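Local coordinates for protein chitosanase (Bacillus subtilis subsp. subtilis str. 168, PDB 7C6C) that hydrolyses internal beta-(1->4) linkages between D-glucosamine residues of partly acetylated chitosan, and probably helps defend the bacterium against fungi, at residues A[12-17]-A[211-216]; A[38-41]-A[46-49]; A[57-62]-A[111-116]; A[77-82]-A[88-93]; A[133-138]-A[179-184]. All coordinates share one frame; numbering follows the deposited sequence.

Contact 1. Residues A[12-17]-A[211-216]; sequences EQLTSI and VDVLRS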
# COMPACT_ATOMS: atom_id res chain seq x y z
N GLU A 12 -3.88 7.86 4.32
CA GLU A 12 -3.02 7.98 3.15
C GLU A 12 -1.73 8.73 3.46
O GLU A 12 -0.68 8.41 2.90
CB GLU A 12 -3.81 8.64 2.01
CG GLU A 12 -4.91 7.72 1.52
CD GLU A 12 -5.89 8.35 0.55
OE1 GLU A 12 -5.99 9.60 0.51
OE2 GLU A 12 -6.57 7.59 -0.18
N GLN A 13 -1.79 9.73 4.35
CA GLN A 13 -0.57 10.44 4.72
C GLN A 13 0.35 9.56 5.56
O GLN A 13 1.58 9.67 5.46
CB GLN A 13 -0.90 11.77 5.39
CG GLN A 13 -1.55 12.72 4.41
CD GLN A 13 -1.77 14.10 4.98
OE1 GLN A 13 -1.38 14.38 6.11
NE2 GLN A 13 -2.41 14.96 4.20
N LEU A 14 -0.22 8.66 6.38
CA LEU A 14 0.60 7.66 7.06
C LEU A 14 1.30 6.76 6.04
O LEU A 14 2.52 6.59 6.08
CB LEU A 14 -0.27 6.83 8.01
CG LEU A 14 -0.72 7.56 9.27
CD1 LEU A 14 -1.89 6.84 9.93
CD2 LEU A 14 0.44 7.73 10.24
N THR A 15 0.54 6.21 5.09
CA THR A 15 1.14 5.38 4.05
C THR A 15 2.21 6.14 3.30
O THR A 15 3.28 5.59 2.99
CB THR A 15 0.06 4.86 3.10
OG1 THR A 15 -0.79 3.96 3.82
CG2 THR A 15 0.67 4.14 1.91
N SER A 16 1.97 7.43 3.02
CA SER A 16 2.95 8.23 2.30
C SER A 16 4.26 8.35 3.09
O SER A 16 5.34 8.31 2.50
CB SER A 16 2.35 9.60 2.00
OG SER A 16 3.20 10.38 1.18
N ILE A 17 4.18 8.50 4.41
CA ILE A 17 5.40 8.48 5.22
C ILE A 17 6.12 7.14 5.04
O ILE A 17 7.33 7.09 4.82
CB ILE A 17 5.08 8.73 6.70
CG1 ILE A 17 4.59 10.16 6.91
CG2 ILE A 17 6.30 8.40 7.57
CD1 ILE A 17 3.95 10.37 8.28
N VAL A 211 4.76 -0.68 11.31
CA VAL A 211 3.94 -1.39 12.28
C VAL A 211 3.96 -0.66 13.62
O VAL A 211 2.92 -0.48 14.27
CB VAL A 211 4.39 -2.86 12.41
CG1 VAL A 211 3.66 -3.52 13.57
CG2 VAL A 211 4.13 -3.60 11.12
N ASP A 212 5.15 -0.20 14.05
CA ASP A 212 5.23 0.50 15.33
C ASP A 212 4.58 1.87 15.27
O ASP A 212 3.99 2.31 16.27
CB ASP A 212 6.68 0.60 15.80
CG ASP A 212 6.79 0.96 17.27
OD1 ASP A 212 6.25 0.19 18.11
OD2 ASP A 212 7.39 2.00 17.59
N VAL A 213 4.66 2.57 14.14
CA VAL A 213 3.96 3.85 14.03
C VAL A 213 2.46 3.65 14.21
O VAL A 213 1.80 4.40 14.94
CB VAL A 213 4.30 4.54 12.69
CG1 VAL A 213 3.42 5.77 12.50
CG2 VAL A 213 5.76 4.93 12.64
N LEU A 214 1.91 2.63 13.55
CA LEU A 214 0.49 2.36 13.66
C LEU A 214 0.12 1.91 15.07
O LEU A 214 -0.90 2.34 15.62
CB LEU A 214 0.09 1.31 12.61
CG LEU A 214 0.24 1.78 11.16
CD1 LEU A 214 0.22 0.59 10.19
CD2 LEU A 214 -0.83 2.82 10.79
N ARG A 215 0.96 1.07 15.68
CA ARG A 215 0.70 0.65 17.05
C ARG A 215 0.72 1.83 18.00
O ARG A 215 -0.05 1.85 18.97
CB ARG A 215 1.70 -0.42 17.48
CG ARG A 215 1.16 -1.29 18.60
CD ARG A 215 2.18 -2.23 19.18
NE ARG A 215 2.77 -3.15 18.21
CZ ARG A 215 2.26 -4.34 17.86
NH1 ARG A 215 1.12 -4.77 18.39
NH2 ARG A 215 2.90 -5.09 16.99
N SER A 216 1.58 2.82 17.75
CA SER A 216 1.63 3.99 18.63
C SER A 216 0.33 4.77 18.61
O SER A 216 -0.06 5.35 19.63
CB SER A 216 2.81 4.89 18.25
OG SER A 216 4.04 4.27 18.58
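Leu14 reaches across from helix 5-20 and lays its two methyl groups on two successive residues of helix 209-219. Its CD2 meets CG1 of Val213 at 4.2 Å. The other branch, CD1, comes equally near CD2 of Leu214, also 4.2 Å away. The fork of Leu14 therefore spans the pair. Val213 starts out toward the first helix, whereas Leu214 leaves its backbone to the side. With CG beside the backbone N (chi1 -65°), Leu214 still brings CD2 to Leu14. The CA atoms of Leu14 and Leu214 are 8.5 Å apart, so the helices meet through their side chains. This is helix-to-helix packing in the core of a family 46 glycosidase, a member of the lysozyme clan. It joins the N-terminal helix, which also carries Glu19, the predicted proton donor, to a helix near the C terminus. The two-stranded sheet packs against the same side chains: Val231 touches Leu14 and Val213, and Ile241 touches Leu14. On helix 209-219, Asp212 and Val213 also touch the bound (2S)-2-hydroxybutanedioic acid. Farther round that helix, Arg215 forms a salt bridge with Asp186 of helix 177-193.

Contact 2. Residues A[38-41]-A[46-49]; sequences GYTC and FTTA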
# COMPACT_ATOMS: atom_id res chain seq x y z
N GLY A 38 10.44 -5.18 -10.14
CA GLY A 38 10.72 -4.27 -11.24
C GLY A 38 10.79 -2.85 -10.73
O GLY A 38 11.51 -2.56 -9.78
N TYR A 39 10.06 -1.94 -11.38
CA TYR A 39 9.95 -0.57 -10.89
C TYR A 39 8.75 -0.46 -9.96
O TYR A 39 7.68 -1.00 -10.25
CB TYR A 39 9.72 0.40 -12.05
CG TYR A 39 10.94 0.87 -12.81
CD1 TYR A 39 12.05 1.37 -12.16
CD2 TYR A 39 10.94 0.84 -14.20
CE1 TYR A 39 13.14 1.84 -12.88
CE2 TYR A 39 12.02 1.30 -14.92
CZ TYR A 39 13.12 1.78 -14.25
OH TYR A 39 14.19 2.25 -14.99
N THR A 40 8.94 0.29 -8.87
CA THR A 40 7.88 0.67 -7.94
C THR A 40 7.54 2.13 -8.18
O THR A 40 8.44 2.98 -8.19
CB THR A 40 8.39 0.45 -6.51
OG1 THR A 40 8.70 -0.94 -6.34
CG2 THR A 40 7.37 0.83 -5.47
N CYS A 41 6.25 2.43 -8.38
CA CYS A 41 5.85 3.68 -9.01
C CYS A 41 4.66 4.34 -8.32
O CYS A 41 3.68 3.68 -7.97
CB CYS A 41 5.42 3.41 -10.46
SG CYS A 41 6.57 2.42 -11.44
N PHE A 46 2.81 1.11 -7.21
CA PHE A 46 2.42 0.20 -8.28
C PHE A 46 3.68 -0.37 -8.92
O PHE A 46 4.61 0.37 -9.24
CB PHE A 46 1.66 0.98 -9.36
CG PHE A 46 0.50 1.83 -8.86
CD1 PHE A 46 -0.74 1.27 -8.61
CD2 PHE A 46 0.63 3.22 -8.77
CE1 PHE A 46 -1.81 2.07 -8.23
CE2 PHE A 46 -0.43 4.00 -8.38
CZ PHE A 46 -1.65 3.43 -8.11
N THR A 47 3.71 -1.68 -9.16
CA THR A 47 4.94 -2.29 -9.65
C THR A 47 4.77 -2.86 -11.06
O THR A 47 3.67 -3.24 -11.47
CB THR A 47 5.47 -3.37 -8.70
OG1 THR A 47 4.45 -4.36 -8.49
CG2 THR A 47 5.89 -2.77 -7.37
N THR A 48 5.88 -2.94 -11.78
CA THR A 48 5.85 -3.47 -13.13
C THR A 48 5.80 -5.00 -13.18
O THR A 48 5.36 -5.54 -14.19
CB THR A 48 7.01 -2.91 -13.97
OG1 THR A 48 8.26 -3.15 -13.33
CG2 THR A 48 6.85 -1.42 -14.17
N ALA A 49 6.21 -5.70 -12.13
CA ALA A 49 6.12 -7.16 -12.14
C ALA A 49 4.70 -7.66 -11.89
O ALA A 49 4.36 -8.77 -12.31
CB ALA A 49 7.06 -7.78 -11.11
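Gly38 lies against Thr48 at the open end of a beta hairpin made by strands 39-41 and 46-47. Its CA is 3.4 Å from OG1 of Thr48. Gly38, with a positive phi (78°), lets the chain lie close to that hydroxyl. Tyr39 comes next. Its backbone makes two hydrogen bonds to Thr48, and its CB also packs on Thr48 CG2. Tyr39 N donates to OG1 of Thr48 at 2.9 Å, while Tyr39 O accepts from Thr48 N at 3.1 Å, in the carbonyl plane. Thr48 thus closes the hairpin with both its hydroxyl and its amide. The hydroxyl faces Tyr39 N because it sits between its own backbone N and carbonyl carbon (chi1 55°). Thr40 and Thr47 form a non-hydrogen-bonded antiparallel pair. Their side chains lie side by side and point the same way, with Thr40 OG1 3.5 Å from Thr47 CG2. The Thr40 side chain is also close to Asp35, the nucleophile by similarity, and to Glu19, the predicted proton donor, so the hairpin borders the probable catalytic site. Cys41 pairs with Phe46 through two weak bonds, N to O each way. Their side chains share the other face. The backbone O of Cys41 lies 3.2 Å from CD2 of the Phe46 ring.

Contact 3. Residues A[57-62]-A[111-116]; sequences VEVYTK and DKVNDH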
# COMPACT_ATOMS: atom_id res chain seq x y z
N VAL A 57 -1.21 2.67 -16.47
CA VAL A 57 -0.95 3.16 -17.82
C VAL A 57 -2.13 2.86 -18.74
O VAL A 57 -2.48 3.68 -19.59
CB VAL A 57 0.40 2.64 -18.35
CG1 VAL A 57 0.63 3.15 -19.76
CG2 VAL A 57 1.53 3.08 -17.43
N GLU A 58 -2.80 1.71 -18.56
CA GLU A 58 -4.00 1.42 -19.35
C GLU A 58 -5.09 2.45 -19.09
O GLU A 58 -5.72 2.95 -20.03
CB GLU A 58 -4.55 0.04 -18.97
CG GLU A 58 -3.73 -1.15 -19.41
CD GLU A 58 -4.18 -2.42 -18.69
OE1 GLU A 58 -4.86 -2.30 -17.63
OE2 GLU A 58 -3.86 -3.53 -19.15
N VAL A 59 -5.35 2.75 -17.81
CA VAL A 59 -6.40 3.69 -17.44
C VAL A 59 -6.07 5.08 -17.97
O VAL A 59 -6.91 5.77 -18.55
CB VAL A 59 -6.62 3.68 -15.91
CG1 VAL A 59 -7.47 4.88 -15.45
CG2 VAL A 59 -7.25 2.38 -15.48
N TYR A 60 -4.82 5.51 -17.78
CA TYR A 60 -4.38 6.80 -18.29
C TYR A 60 -4.51 6.86 -19.80
O TYR A 60 -4.95 7.88 -20.35
CB TYR A 60 -2.93 7.03 -17.85
CG TYR A 60 -2.30 8.30 -18.35
CD1 TYR A 60 -2.90 9.54 -18.13
CD2 TYR A 60 -1.09 8.28 -19.03
CE1 TYR A 60 -2.31 10.71 -18.59
CE2 TYR A 60 -0.49 9.44 -19.48
CZ TYR A 60 -1.11 10.65 -19.27
OH TYR A 60 -0.50 11.79 -19.74
N THR A 61 -4.18 5.77 -20.50
CA THR A 61 -4.23 5.76 -21.96
C THR A 61 -5.66 5.80 -22.48
O THR A 61 -5.94 6.43 -23.50
CB THR A 61 -3.43 4.57 -22.51
OG1 THR A 61 -2.06 4.73 -22.12
CG2 THR A 61 -3.49 4.50 -24.02
N LYS A 62 -6.60 5.16 -21.78
CA LYS A 62 -8.00 5.29 -22.15
C LYS A 62 -8.46 6.74 -22.03
O LYS A 62 -9.16 7.27 -22.90
CB LYS A 62 -8.87 4.36 -21.31
CG LYS A 62 -10.35 4.50 -21.63
CD LYS A 62 -11.19 3.41 -21.00
CE LYS A 62 -12.63 3.51 -21.51
NZ LYS A 62 -13.51 2.48 -20.91
N ASP A 111 -5.30 7.47 -8.92
CA ASP A 111 -6.33 7.42 -7.89
C ASP A 111 -7.36 6.34 -8.21
O ASP A 111 -7.84 5.64 -7.31
CB ASP A 111 -7.04 8.77 -7.77
CG ASP A 111 -6.17 9.85 -7.16
OD1 ASP A 111 -5.12 9.52 -6.56
OD2 ASP A 111 -6.55 11.03 -7.28
N LYS A 112 -7.72 6.20 -9.49
CA LYS A 112 -8.71 5.20 -9.87
C LYS A 112 -8.20 3.79 -9.63
O LYS A 112 -8.90 2.95 -9.06
CB LYS A 112 -9.13 5.39 -11.32
CG LYS A 112 -10.10 4.33 -11.79
CD LYS A 112 -10.68 4.64 -13.17
CE LYS A 112 -10.61 3.42 -14.10
NZ LYS A 112 -11.69 3.44 -15.13
N VAL A 113 -6.96 3.50 -10.05
CA VAL A 113 -6.41 2.17 -9.84
C VAL A 113 -6.22 1.90 -8.35
O VAL A 113 -6.53 0.80 -7.86
CB VAL A 113 -5.11 1.98 -10.65
CG1 VAL A 113 -4.49 0.63 -10.39
CG2 VAL A 113 -5.42 2.14 -12.13
N ASN A 114 -5.74 2.89 -7.60
CA ASN A 114 -5.62 2.73 -6.15
C ASN A 114 -6.97 2.41 -5.52
O ASN A 114 -7.06 1.55 -4.63
CB ASN A 114 -5.04 3.99 -5.52
CG ASN A 114 -4.97 3.88 -4.02
OD1 ASN A 114 -4.15 3.12 -3.50
ND2 ASN A 114 -5.84 4.60 -3.32
N ASP A 115 -8.02 3.09 -5.96
CA ASP A 115 -9.34 2.85 -5.38
C ASP A 115 -9.80 1.43 -5.67
O ASP A 115 -10.32 0.74 -4.78
CB ASP A 115 -10.32 3.88 -5.94
CG ASP A 115 -11.69 3.77 -5.30
OD1 ASP A 115 -11.79 3.99 -4.08
OD2 ASP A 115 -12.65 3.47 -6.03
N HIS A 116 -9.60 0.98 -6.90
CA HIS A 116 -10.12 -0.31 -7.33
C HIS A 116 -9.30 -1.47 -6.77
O HIS A 116 -9.86 -2.50 -6.39
CB HIS A 116 -10.13 -0.36 -8.85
CG HIS A 116 -10.66 -1.64 -9.42
ND1 HIS A 116 -11.97 -2.06 -9.23
CD2 HIS A 116 -10.06 -2.60 -10.16
CE1 HIS A 116 -12.15 -3.21 -9.85
NE2 HIS A 116 -11.01 -3.57 -10.41
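Val57 O receives two bonds from Thr61, one from the backbone N and one from OG1, each 2.8 Å long. The two donors reach the oxygen from opposite faces of its carbonyl plane. OG1 is tilted 33° out of that plane, and it also bonds to Asn67. This grip lies on helix 52-63, which packs against helix 104-128 on the side that carries Val59. The pair is part of the helical framework of the family 46 fold, away from the annotated sites. Val59 points at the other helix and brings both methyls to bear. The CA atoms of Val59 and Val113 are 7.8 Å apart, close enough for the two short side chains to meet directly. CG2 of Val59 touches CG2 of Val113 at 3.8 Å, and the two side chains run alongside each other with opposed directions. Val113 is buried and also packs on Glu55 and Val56 of helix 52-63. Ala109, one turn back on the long helix, adds a further contact to Val59. At the solvent edge Lys112 crosses Val59 with its aliphatic part. Its chain bends at the third torsion (chi3 132°), which lays the last two methylenes over the valine. The lysine therefore covers Val59 with carbon on the solvent side. CE of Lys112 lies 3.7 Å from CG1 of Val59, and CD lies 3.9 Å from the same methyl.

Contact 4. Residues A[77-82]-A[88-93]; sequences RRLAKE and SNLKGF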
# COMPACT_ATOMS: atom_id res chain seq x y z
N ARG A 77 2.93 -4.99 -20.45
CA ARG A 77 2.06 -6.16 -20.53
C ARG A 77 2.86 -7.45 -20.42
O ARG A 77 2.48 -8.38 -19.69
CB ARG A 77 1.27 -6.11 -21.84
CG ARG A 77 0.11 -7.08 -21.88
CD ARG A 77 -0.53 -7.15 -23.27
NE ARG A 77 -0.80 -5.83 -23.83
CZ ARG A 77 -1.84 -5.07 -23.48
NH1 ARG A 77 -2.72 -5.51 -22.59
NH2 ARG A 77 -1.99 -3.87 -24.04
N ARG A 78 3.99 -7.53 -21.13
CA ARG A 78 4.83 -8.72 -21.04
C ARG A 78 5.40 -8.90 -19.63
O ARG A 78 5.48 -10.03 -19.13
CB ARG A 78 5.98 -8.60 -22.04
CG ARG A 78 6.98 -9.73 -21.95
CD ARG A 78 7.80 -9.86 -23.22
NE ARG A 78 8.60 -8.67 -23.49
CZ ARG A 78 9.56 -8.62 -24.42
NH1 ARG A 78 9.83 -9.71 -25.13
NH2 ARG A 78 10.25 -7.51 -24.62
N LEU A 79 5.79 -7.80 -18.98
CA LEU A 79 6.32 -7.90 -17.62
C LEU A 79 5.27 -8.43 -16.66
O LEU A 79 5.57 -9.24 -15.77
CB LEU A 79 6.85 -6.55 -17.16
CG LEU A 79 8.06 -6.03 -17.94
CD1 LEU A 79 8.34 -4.59 -17.55
CD2 LEU A 79 9.28 -6.92 -17.72
N ALA A 80 4.02 -7.99 -16.82
CA ALA A 80 2.94 -8.50 -16.00
C ALA A 80 2.69 -9.97 -16.29
O ALA A 80 2.53 -10.78 -15.37
CB ALA A 80 1.67 -7.68 -16.25
N LYS A 81 2.67 -10.35 -17.57
CA LYS A 81 2.46 -11.74 -17.93
C LYS A 81 3.52 -12.64 -17.31
O LYS A 81 3.21 -13.72 -16.80
CB LYS A 81 2.46 -11.89 -19.45
CG LYS A 81 2.10 -13.28 -19.92
CD LYS A 81 2.12 -13.38 -21.43
CE LYS A 81 1.42 -14.64 -21.90
NZ LYS A 81 2.04 -15.86 -21.31
N GLU A 82 4.78 -12.21 -17.36
CA GLU A 82 5.91 -13.00 -16.90
C GLU A 82 6.21 -12.80 -15.42
O GLU A 82 7.12 -13.45 -14.89
CB GLU A 82 7.17 -12.66 -17.72
CG GLU A 82 7.02 -12.98 -19.22
CD GLU A 82 8.27 -12.71 -20.06
OE1 GLU A 82 9.35 -12.36 -19.50
OE2 GLU A 82 8.17 -12.86 -21.29
N SER A 88 15.15 -3.56 -18.06
CA SER A 88 16.09 -3.19 -19.10
C SER A 88 15.42 -2.79 -20.41
O SER A 88 16.08 -2.20 -21.27
CB SER A 88 17.06 -4.35 -19.35
OG SER A 88 16.41 -5.45 -19.98
N ASN A 89 14.13 -3.09 -20.58
CA ASN A 89 13.39 -2.70 -21.78
C ASN A 89 12.39 -1.59 -21.49
O ASN A 89 11.37 -1.48 -22.17
CB ASN A 89 12.67 -3.88 -22.42
CG ASN A 89 13.60 -4.91 -22.99
OD1 ASN A 89 14.54 -4.58 -23.72
ND2 ASN A 89 13.33 -6.17 -22.70
N LEU A 90 12.67 -0.76 -20.48
CA LEU A 90 11.83 0.36 -20.10
C LEU A 90 12.60 1.68 -20.13
O LEU A 90 12.37 2.57 -19.31
CB LEU A 90 11.19 0.13 -18.73
CG LEU A 90 10.09 -0.93 -18.66
CD1 LEU A 90 9.67 -1.14 -17.22
CD2 LEU A 90 8.89 -0.59 -19.54
N LYS A 91 13.50 1.83 -21.09
CA LYS A 91 14.29 3.06 -21.17
C LYS A 91 13.38 4.27 -21.31
O LYS A 91 12.49 4.31 -22.17
CB LYS A 91 15.25 3.00 -22.35
CG LYS A 91 16.15 4.23 -22.47
CD LYS A 91 17.18 4.07 -23.58
CE LYS A 91 16.51 3.90 -24.94
NZ LYS A 91 15.45 4.92 -25.17
N GLY A 92 13.60 5.27 -20.46
CA GLY A 92 12.80 6.48 -20.47
C GLY A 92 11.53 6.42 -19.65
O GLY A 92 10.92 7.47 -19.40
N PHE A 93 11.11 5.23 -19.22
CA PHE A 93 9.85 5.09 -18.51
C PHE A 93 9.86 5.84 -17.18
O PHE A 93 8.91 6.56 -16.84
CB PHE A 93 9.55 3.61 -18.31
CG PHE A 93 8.38 3.32 -17.41
CD1 PHE A 93 7.08 3.36 -17.90
CD2 PHE A 93 8.58 2.94 -16.09
CE1 PHE A 93 6.01 3.05 -17.07
CE2 PHE A 93 7.52 2.65 -15.26
CZ PHE A 93 6.24 2.70 -15.75
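Leu79 and Leu90 meet tip to tip, CD1 to CD1, at 3.7 Å. Leu79 points from helix 73-82 toward the loop. Leu90 sets out to the side of the helix, and its methyl end then turns in to meet the other. That turn goes with a CG placed beside the backbone N of Leu90 (chi1 -71°). Backbones stay well apart, with the CA atoms of Leu79 and Asn89 9.7 Å from each other. The second pair, Arg78 and Asn89, is arranged quite differently. These side chains cross at the surface, their guanidinium and amide planes only 22° apart. NH2 of Arg78 is 3.9 Å from ND2 of Asn89. The arginine chain bends at its third torsion, and its NH2 forms a salt bridge with Glu75, one turn back on the same helix. Asn89 and Leu90 both touch Glu75 as well. The contact joins a helix to the loop that follows it, with Gly92 at the N-cap position of helix 93-99. Tyr39 of the beta hairpin also packs on Leu90. Two nitrogens face each other across the Arg78 and Asn89 pair, so its closeness is packing, and the polar hold on the guanidinium comes from Glu75. What joins the two segments directly is chiefly the buried leucine pair.

Contact 5. Residues A[133-138]-A[179-184]; sequences TALARA and KWLNKF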
# COMPACT_ATOMS: atom_id res chain seq x y z
N THR A 133 -13.39 0.34 13.68
CA THR A 133 -12.60 1.53 13.98
C THR A 133 -11.88 2.04 12.74
O THR A 133 -11.46 1.28 11.87
CB THR A 133 -11.57 1.28 15.09
OG1 THR A 133 -10.54 0.39 14.63
CG2 THR A 133 -12.22 0.74 16.37
N ALA A 134 -11.74 3.36 12.69
CA ALA A 134 -11.00 3.97 11.59
C ALA A 134 -9.55 3.51 11.59
O ALA A 134 -8.97 3.29 10.52
CB ALA A 134 -11.10 5.49 11.67
N LEU A 135 -8.94 3.37 12.78
CA LEU A 135 -7.55 2.94 12.82
C LEU A 135 -7.38 1.55 12.23
O LEU A 135 -6.48 1.30 11.43
CB LEU A 135 -6.99 3.01 14.24
CG LEU A 135 -5.57 2.46 14.39
CD1 LEU A 135 -4.56 3.19 13.49
CD2 LEU A 135 -5.12 2.50 15.83
N ALA A 136 -8.26 0.61 12.60
CA ALA A 136 -8.12 -0.73 12.03
C ALA A 136 -8.29 -0.71 10.51
O ALA A 136 -7.53 -1.37 9.79
CB ALA A 136 -9.11 -1.70 12.67
N ARG A 137 -9.26 0.06 10.02
CA ARG A 137 -9.44 0.18 8.57
C ARG A 137 -8.22 0.82 7.91
O ARG A 137 -7.81 0.40 6.82
CB ARG A 137 -10.71 0.98 8.26
CG ARG A 137 -11.98 0.22 8.60
CD ARG A 137 -13.22 1.06 8.37
NE ARG A 137 -14.41 0.37 8.84
CZ ARG A 137 -15.54 0.96 9.21
NH1 ARG A 137 -15.65 2.29 9.17
NH2 ARG A 137 -16.57 0.24 9.63
N ALA A 138 -7.61 1.81 8.56
CA ALA A 138 -6.40 2.42 8.03
C ALA A 138 -5.25 1.42 7.99
O ALA A 138 -4.45 1.42 7.04
CB ALA A 138 -6.02 3.64 8.86
N LYS A 179 -7.85 -5.71 20.72
CA LYS A 179 -6.99 -6.86 20.89
C LYS A 179 -6.68 -7.52 19.56
O LYS A 179 -5.54 -7.90 19.29
CB LYS A 179 -7.64 -7.87 21.84
CG LYS A 179 -6.71 -8.96 22.33
CD LYS A 179 -7.31 -9.73 23.50
CE LYS A 179 -8.13 -10.92 23.03
NZ LYS A 179 -8.98 -11.49 24.11
N TRP A 180 -7.70 -7.65 18.70
CA TRP A 180 -7.49 -8.24 17.38
C TRP A 180 -6.48 -7.45 16.57
O TRP A 180 -5.60 -8.03 15.92
CB TRP A 180 -8.83 -8.32 16.64
CG TRP A 180 -8.76 -9.03 15.33
CD1 TRP A 180 -8.98 -10.36 15.10
CD2 TRP A 180 -8.48 -8.45 14.05
NE1 TRP A 180 -8.84 -10.64 13.77
CE2 TRP A 180 -8.53 -9.49 13.10
CE3 TRP A 180 -8.17 -7.15 13.62
CZ2 TRP A 180 -8.30 -9.27 11.74
CZ3 TRP A 180 -7.94 -6.94 12.27
CH2 TRP A 180 -8.00 -7.99 11.35
N LEU A 181 -6.59 -6.11 16.59
CA LEU A 181 -5.68 -5.29 15.80
C LEU A 181 -4.25 -5.39 16.31
O LEU A 181 -3.31 -5.39 15.52
CB LEU A 181 -6.16 -3.84 15.78
CG LEU A 181 -5.38 -2.91 14.85
CD1 LEU A 181 -5.55 -3.34 13.40
CD2 LEU A 181 -5.83 -1.47 15.06
N ASN A 182 -4.07 -5.49 17.63
CA ASN A 182 -2.72 -5.68 18.15
C ASN A 182 -2.13 -6.99 17.66
O ASN A 182 -0.94 -7.06 17.30
CB ASN A 182 -2.72 -5.61 19.68
CG ASN A 182 -2.93 -4.21 20.19
OD1 ASN A 182 -2.60 -3.23 19.51
ND2 ASN A 182 -3.47 -4.09 21.39
N LYS A 183 -2.94 -8.05 17.61
CA LYS A 183 -2.46 -9.31 17.07
C LYS A 183 -2.18 -9.21 15.58
O LYS A 183 -1.21 -9.80 15.08
CB LYS A 183 -3.45 -10.44 17.38
CG LYS A 183 -3.75 -10.58 18.86
CD LYS A 183 -3.55 -12.01 19.36
CE LYS A 183 -3.88 -12.14 20.84
NZ LYS A 183 -3.21 -13.30 21.49
N PHE A 184 -3.02 -8.46 14.85
CA PHE A 184 -2.77 -8.25 13.42
C PHE A 184 -1.42 -7.56 13.20
O PHE A 184 -0.66 -7.95 12.32
CB PHE A 184 -3.88 -7.40 12.81
CG PHE A 184 -3.78 -7.27 11.32
CD1 PHE A 184 -3.01 -6.27 10.74
CD2 PHE A 184 -4.42 -8.17 10.48
CE1 PHE A 184 -2.90 -6.17 9.37
CE2 PHE A 184 -4.32 -8.07 9.11
CZ PHE A 184 -3.55 -7.07 8.55
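Leu181 of helix 177-193 inserts its methyl pair against Leu135 and Ala136 at the start of helix 134-147. CD1 of Leu181 sits 4.0 Å from CB of Ala136. CD2 of Leu181 lies 3.9 Å from CA of Ala136 and 4.0 Å from CG of Leu135. The two leucines cross at about a right angle. Leu181 leaves its helix toward the other one, and with CG opposite the backbone N (chi1 -173°) its methyls reach Leu135 and Ala136. The small Ala136 lets the helices come close, its CA being 6.4 Å from CA of Leu181. Beyond this first shell, the helix start is fixed by Thr133 at the N-cap. OG1 of Thr133 accepts from Ala136 N at 3.1 Å, so the cap holds the very residue that Leu181 covers. The same hydroxyl is hydrogen-bonded to Glu177, on the helix that bears Leu181, which ties the two helices together a second time. On the neighbouring side of helix 177-193, Trp180 and Phe184 pack on Met140 of helix 134-147 and on Thr163 of helix 156-167. Trp180 NE1 is also bonded to Asn164. The whole is a buried, close helix-to-helix junction with a capped N terminus, part of the helical framework of a family 46 chitosanase.

Overall arrangement
Contact 1 closes the longest loop, joining the N-terminal helix 5-20 to helix 209-219, and the other four contacts lie within it. Contact 2 follows first as a local hairpin. Contact 3 then links helix 52-63 to helix 104-128, and its loop encloses contact 4, the short return from helix 73-82. Contact 5 comes last, pairing helices 134-147 and 177-193. No two loops cross. Contacts 2 and 4 touch, through Tyr39 with Phe93 and Cys41 with Phe93. Phe46 packs on Val113 and so joins contact 2 to contact 3. Across the chain's centre, contacts 1 and 5 form the other cluster, where Arg215 probably bonds to Asn182 O.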